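KmHsv2 (Kluyveromyces marxianus, PDB 3VU4) probably binds phosphoinositides through its seven-bladed beta-propeller, as the PROPPIN Atg18 does, and probably acts in protein transport. Local coordinates at residues G140-F145 and K199-N204; L149-N154 and I161-L166. All blocks are in the same frame, centred on the assembly; numbering follows the deposited sequence.

Interaction 1 of 2, residues G140-F145 and K199-N204; sequences GGVCEF and KMVRLN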
loop_
_atom_site.group_PDB
_atom_site.type_symbol
_atom_site.label_atom_id
_atom_site.label_comp_id
_atom_site.label_asym_id
_atom_site.label_seq_id
_atom_site.Cartn_x
_atom_site.Cartn_y
_atom_site.Cartn_z
ATOM N N GLY A 140 5.820 -11.540 12.989
ATOM C CA GLY A 140 6.030 -10.562 14.041
ATOM C C GLY A 140 5.260 -9.260 13.935
ATOM O O GLY A 140 5.705 -8.249 14.458
ATOM N N GLY A 141 4.117 -9.265 13.256
ATOM C CA GLY A 141 3.340 -8.043 13.148
ATOM C C GLY A 141 3.205 -7.411 11.772
ATOM O O GLY A 141 2.220 -6.722 11.498
ATOM N N VAL A 142 4.180 -7.633 10.901
ATOM C CA VAL A 142 4.131 -7.057 9.563
ATOM C C VAL A 142 3.923 -8.102 8.472
ATOM O O VAL A 142 4.577 -9.143 8.456
ATOM C CB VAL A 142 5.435 -6.304 9.247
ATOM C CG1 VAL A 142 5.338 -5.642 7.885
ATOM C CG2 VAL A 142 5.720 -5.279 10.338
ATOM N N CYS A 143 3.013 -7.833 7.550
ATOM C CA CYS A 143 2.810 -8.762 6.459
ATOM C C CYS A 143 2.051 -8.127 5.314
ATOM O O CYS A 143 1.115 -7.360 5.514
ATOM C CB CYS A 143 2.088 -10.019 6.944
ATOM S SG CYS A 143 0.306 -9.928 6.952
ATOM N N GLU A 144 2.480 -8.434 4.104
ATOM C CA GLU A 144 1.827 -7.906 2.930
ATOM C C GLU A 144 1.652 -9.051 1.952
ATOM O O GLU A 144 2.476 -9.963 1.880
ATOM C CB GLU A 144 2.663 -6.803 2.276
ATOM C CG GLU A 144 1.817 -5.806 1.489
ATOM C CD GLU A 144 2.487 -5.325 0.221
ATOM O OE1 GLU A 144 3.726 -5.194 0.214
ATOM O OE2 GLU A 144 1.774 -5.063 -0.769
ATOM N N PHE A 145 0.556 -9.014 1.214
ATOM C CA PHE A 145 0.296 -10.039 0.231
ATOM C C PHE A 145 -0.142 -9.361 -1.040
ATOM O O PHE A 145 -1.057 -8.543 -1.031
ATOM C CB PHE A 145 -0.806 -10.983 0.689
ATOM C CG PHE A 145 -1.152 -12.014 -0.332
ATOM C CD1 PHE A 145 -0.254 -13.032 -0.636
ATOM C CD2 PHE A 145 -2.344 -11.934 -1.043
ATOM C CE1 PHE A 145 -0.535 -13.960 -1.641
ATOM C CE2 PHE A 145 -2.636 -12.855 -2.050
ATOM C CZ PHE A 145 -1.726 -13.870 -2.350
ATOM N N LYS A 199 8.878 -1.154 10.093
ATOM C CA LYS A 199 7.703 -0.302 10.140
ATOM C C LYS A 199 6.631 -0.841 9.200
ATOM O O LYS A 199 5.477 -1.024 9.599
ATOM C CB LYS A 199 8.084 1.127 9.749
ATOM C CG LYS A 199 6.921 2.115 9.753
ATOM C CD LYS A 199 6.201 2.107 11.080
ATOM C CE LYS A 199 5.140 3.186 11.135
ATOM N NZ LYS A 199 4.246 2.962 12.304
ATOM N N MET A 200 7.019 -1.090 7.952
ATOM C CA MET A 200 6.103 -1.624 6.943
ATOM C C MET A 200 6.883 -2.128 5.737
ATOM O O MET A 200 8.031 -1.730 5.532
ATOM C CB MET A 200 5.132 -0.545 6.471
ATOM C CG MET A 200 5.811 0.636 5.811
ATOM S SD MET A 200 4.633 1.816 5.142
ATOM C CE MET A 200 4.446 2.865 6.552
ATOM N N VAL A 201 6.269 -3.011 4.953
ATOM C CA VAL A 201 6.917 -3.516 3.746
ATOM C C VAL A 201 5.971 -3.306 2.578
ATOM O O VAL A 201 4.755 -3.332 2.746
ATOM C CB VAL A 201 7.316 -5.015 3.855
ATOM C CG1 VAL A 201 8.274 -5.211 5.033
ATOM C CG2 VAL A 201 6.099 -5.883 3.980
ATOM N N ARG A 202 6.526 -3.077 1.396
ATOM C CA ARG A 202 5.697 -2.828 0.230
ATOM C C ARG A 202 6.204 -3.488 -1.045
ATOM O O ARG A 202 7.355 -3.289 -1.455
ATOM C CB ARG A 202 5.581 -1.318 0.011
ATOM C CG ARG A 202 4.833 -0.577 1.116
ATOM C CD ARG A 202 3.324 -0.756 0.968
ATOM N NE ARG A 202 2.577 0.056 1.924
ATOM C CZ ARG A 202 2.395 -0.251 3.206
ATOM N NH1 ARG A 202 2.894 -1.367 3.715
ATOM N NH2 ARG A 202 1.724 0.577 3.989
ATOM N N LEU A 203 5.326 -4.270 -1.667
ATOM C CA LEU A 203 5.626 -4.955 -2.914
ATOM C C LEU A 203 5.296 -4.029 -4.079
ATOM O O LEU A 203 4.345 -3.247 -4.002
ATOM C CB LEU A 203 4.782 -6.223 -3.041
ATOM C CG LEU A 203 5.121 -7.401 -2.127
ATOM C CD1 LEU A 203 4.037 -8.462 -2.237
ATOM C CD2 LEU A 203 6.479 -7.976 -2.505
ATOM N N ASN A 204 6.090 -4.096 -5.147
ATOM C CA ASN A 204 5.809 -3.281 -6.319
ATOM C C ASN A 204 4.771 -4.039 -7.158
ATOM O O ASN A 204 4.462 -5.198 -6.869
ATOM C CB ASN A 204 7.101 -2.970 -7.108
ATOM C CG ASN A 204 7.798 -4.218 -7.662
ATOM O OD1 ASN A 204 7.495 -5.355 -7.287
ATOM N ND2 ASN A 204 8.763 -3.994 -8.553
#

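Interaction 2 of 2, residues L149-N154 and I161-L166; sequences LLVYSN and IHITKL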
loop_
_atom_site.group_PDB
_atom_site.type_symbol
_atom_site.label_atom_id
_atom_site.label_comp_id
_atom_site.label_asym_id
_atom_site.label_seq_id
_atom_site.Cartn_x
_atom_site.Cartn_y
_atom_site.Cartn_z
ATOM N N LEU A 149 2.373 -13.285 -3.872
ATOM C CA LEU A 149 3.551 -13.330 -3.015
ATOM C C LEU A 149 3.240 -12.862 -1.587
ATOM O O LEU A 149 2.594 -11.834 -1.387
ATOM C CB LEU A 149 4.645 -12.462 -3.634
ATOM C CG LEU A 149 6.104 -12.807 -3.357
ATOM C CD1 LEU A 149 6.391 -14.218 -3.833
ATOM C CD2 LEU A 149 7.008 -11.812 -4.084
ATOM N N LEU A 150 3.699 -13.619 -0.596
ATOM C CA LEU A 150 3.465 -13.267 0.801
ATOM C C LEU A 150 4.772 -12.852 1.471
ATOM O O LEU A 150 5.767 -13.586 1.421
ATOM C CB LEU A 150 2.872 -14.453 1.568
ATOM C CG LEU A 150 2.416 -14.209 3.014
ATOM C CD1 LEU A 150 1.099 -13.416 3.013
ATOM C CD2 LEU A 150 2.218 -15.550 3.740
ATOM N N VAL A 151 4.767 -11.670 2.082
ATOM C CA VAL A 151 5.939 -11.158 2.787
ATOM C C VAL A 151 5.515 -10.921 4.226
ATOM O O VAL A 151 4.516 -10.251 4.477
ATOM C CB VAL A 151 6.434 -9.814 2.197
ATOM C CG1 VAL A 151 7.657 -9.335 2.959
ATOM C CG2 VAL A 151 6.766 -9.974 0.723
ATOM N N TYR A 152 6.254 -11.484 5.174
ATOM C CA TYR A 152 5.911 -11.298 6.575
ATOM C C TYR A 152 7.115 -11.166 7.493
ATOM O O TYR A 152 8.180 -11.712 7.243
ATOM C CB TYR A 152 5.001 -12.429 7.072
ATOM C CG TYR A 152 5.595 -13.814 6.985
ATOM C CD1 TYR A 152 5.480 -14.575 5.819
ATOM C CD2 TYR A 152 6.277 -14.365 8.068
ATOM C CE1 TYR A 152 6.031 -15.847 5.739
ATOM C CE2 TYR A 152 6.829 -15.635 8.000
ATOM C CZ TYR A 152 6.705 -16.371 6.834
ATOM O OH TYR A 152 7.275 -17.622 6.760
ATOM N N SER A 153 6.915 -10.408 8.557
ATOM C CA SER A 153 7.918 -10.138 9.580
ATOM C C SER A 153 8.239 -11.438 10.337
ATOM O O SER A 153 7.337 -12.239 10.607
ATOM C CB SER A 153 7.327 -9.098 10.550
ATOM O OG SER A 153 8.304 -8.476 11.355
ATOM N N ASN A 154 9.507 -11.665 10.672
ATOM C CA ASN A 154 9.843 -12.870 11.428
ATOM C C ASN A 154 9.342 -12.667 12.856
ATOM O O ASN A 154 9.358 -11.552 13.373
ATOM C CB ASN A 154 11.349 -13.139 11.439
ATOM C CG ASN A 154 11.718 -14.341 12.317
ATOM O OD1 ASN A 154 12.173 -14.190 13.462
ATOM N ND2 ASN A 154 11.504 -15.541 11.786
ATOM N N ILE A 161 12.450 -10.287 7.320
ATOM C CA ILE A 161 11.249 -10.697 6.602
ATOM C C ILE A 161 11.442 -11.981 5.809
ATOM O O ILE A 161 12.557 -12.344 5.440
ATOM C CB ILE A 161 10.724 -9.613 5.633
ATOM C CG1 ILE A 161 11.803 -9.219 4.624
ATOM C CG2 ILE A 161 10.229 -8.429 6.413
ATOM C CD1 ILE A 161 11.300 -8.268 3.552
ATOM N N HIS A 162 10.331 -12.663 5.561
ATOM C CA HIS A 162 10.304 -13.916 4.822
ATOM C C HIS A 162 9.395 -13.695 3.616
ATOM O O HIS A 162 8.307 -13.140 3.754
ATOM C CB HIS A 162 9.718 -15.034 5.697
ATOM C CG HIS A 162 10.526 -15.337 6.921
ATOM N ND1 HIS A 162 11.466 -16.345 6.963
ATOM C CD2 HIS A 162 10.558 -14.743 8.138
ATOM C CE1 HIS A 162 12.042 -16.359 8.153
ATOM N NE2 HIS A 162 11.510 -15.396 8.885
ATOM N N ILE A 163 9.847 -14.114 2.437
ATOM C CA ILE A 163 9.051 -13.970 1.219
ATOM C C ILE A 163 8.683 -15.372 0.747
ATOM O O ILE A 163 9.552 -16.232 0.593
ATOM C CB ILE A 163 9.849 -13.267 0.091
ATOM C CG1 ILE A 163 10.310 -11.889 0.562
ATOM C CG2 ILE A 163 8.985 -13.154 -1.173
ATOM C CD1 ILE A 163 11.200 -11.180 -0.435
ATOM N N THR A 164 7.403 -15.614 0.519
ATOM C CA THR A 164 6.996 -16.935 0.070
ATOM C C THR A 164 5.932 -16.874 -1.008
ATOM O O THR A 164 5.046 -16.025 -0.970
ATOM C CB THR A 164 6.487 -17.801 1.256
ATOM O OG1 THR A 164 6.054 -19.072 0.761
ATOM C CG2 THR A 164 5.333 -17.131 1.970
ATOM N N LYS A 165 6.034 -17.774 -1.978
ATOM C CA LYS A 165 5.078 -17.822 -3.077
ATOM C C LYS A 165 3.860 -18.632 -2.666
ATOM O O LYS A 165 3.974 -19.620 -1.949
ATOM C CB LYS A 165 5.719 -18.460 -4.310
ATOM C CG LYS A 165 7.056 -17.850 -4.712
ATOM C CD LYS A 165 7.692 -18.637 -5.858
ATOM C CE LYS A 165 9.086 -18.119 -6.201
ATOM N NZ LYS A 165 9.755 -18.978 -7.225
ATOM N N LEU A 166 2.689 -18.207 -3.113
ATOM C CA LEU A 166 1.474 -18.926 -2.782
ATOM C C LEU A 166 0.881 -19.515 -4.052
ATOM O O LEU A 166 0.195 -18.828 -4.817
ATOM C CB LEU A 166 0.468 -17.993 -2.112
ATOM C CG LEU A 166 0.012 -18.423 -0.718
ATOM C CD1 LEU A 166 1.216 -18.587 0.189
ATOM C CD2 LEU A 166 -0.940 -17.390 -0.155
#

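Interaction 1 of 2, residues G140-F145 and K199-N204
The carboxylate of E144 reaches across and takes the backbone N-H of L203 on the syn lone pair of OE1, with 2.6 Å between E144 OE1 and L203 N. The bond is bent, 137° at the hydrogen. Glutamate suits this place because its chain is long enough to reach the other strand's backbone and ends in an acceptor. CG stands trans to the residue's own N (chi1 -153°), which sends the chain toward 199-204, and a bend at chi2 carries the carboxylate along toward L203. The L203 side chain runs past it in the opposite direction, its CG 3.5 Å from E144 OE1. Nearer the root of the glutamate, V201 CG2 packs 3.9 Å from E144 CB and 4.0 Å from V142 CG1, a single methyl touching both residues. Strands 142-146 and 198-203 are the innermost strands of the fourth and fifth blades of a seven-bladed beta-propeller. They run nearly parallel (15°), yet their axes come no closer than 6.6 Å; no backbone-to-backbone bond joins them here, and side chains make the contact. C143 and F145 point the other way and pack on Y152 and L150 of their own blade. At the turn between blades G141 has a positive phi at which a beta carbon would press against the carbonyl O of G140. R202 NH1 donates to V201 O at 2.9 Å; the oxygen lies close to the guanidinium plane, but the nitrogen sits above that of the carbonyl. M200 SD sits off centre over one face of the guanidinium, while R202 NH2 forms a salt bridge to D245 of the next blade. R202 NH1 is 5.3 Å from E144 OE1, too far to pair but perhaps near enough to favour an ionised glutamate.

Interaction 2 of 2, residues L149-N154 and I161-L166
The Y152 ring has H162 CB over one face, 3.8 Å from the ring centroid in a CH-pi contact, and T164 CG2 at its edge, 4.0 Å from Y152 CE1. The imidazole of H162 is nearly parallel to the phenol (17°) but displaced so that little of one ring lies over the other, and N154 ND2 meets its edge. All four residues belong to the antiparallel hairpin of the second and third strands of a propeller blade. Chi1 of Y152 (60°) sets CG between its own N and carbonyl carbon, leaning the ring across onto 161-165. N154 ND2 donates to H162 NE2 at 2.9 Å, somewhat tilted from the imidazole plane. Because NE2 accepts, a neutral H162 would probably carry its proton on ND1. Replacing H162 by an alanine removes the imidazole and would probably leave the N154 amide nitrogen without its acceptor near the turn, where N154 OD1 accepts from the N-H groups of F156 and N157. The backbones are paired through L150 with T164 and Y152 with H162, two bonds each. On the opposite face L149, V151, I161 and I163 supply the branched aliphatic groups that suit packing between blades; V151 and I161 both reach V201 there. L149 CG meets I163 CG2 at 3.6 Å, and V151 CG1 lies 3.8 Å from I161 CD1.

How the interactions relate
Both contacts use the fourth blade, whose strands 142-146 and 149-154 are adjacent: V142 O accepts from S153 N at 2.7 Å and E144 N donates to V151 O at 2.8 Å, both probable hydrogen bonds. Interaction 2 lies within one sheet and rests on regular backbone pairing. Interaction 1 lies between sheets, buries about half as much surface, and depends on side chains crossing from one blade to the next. Each is partly buried, but interaction 1 sits nearer the middle of the chain (its centre about 9 Å from the chain centre, against about 16 Å). They share an apolar seam, where L203 joins V201 against V151.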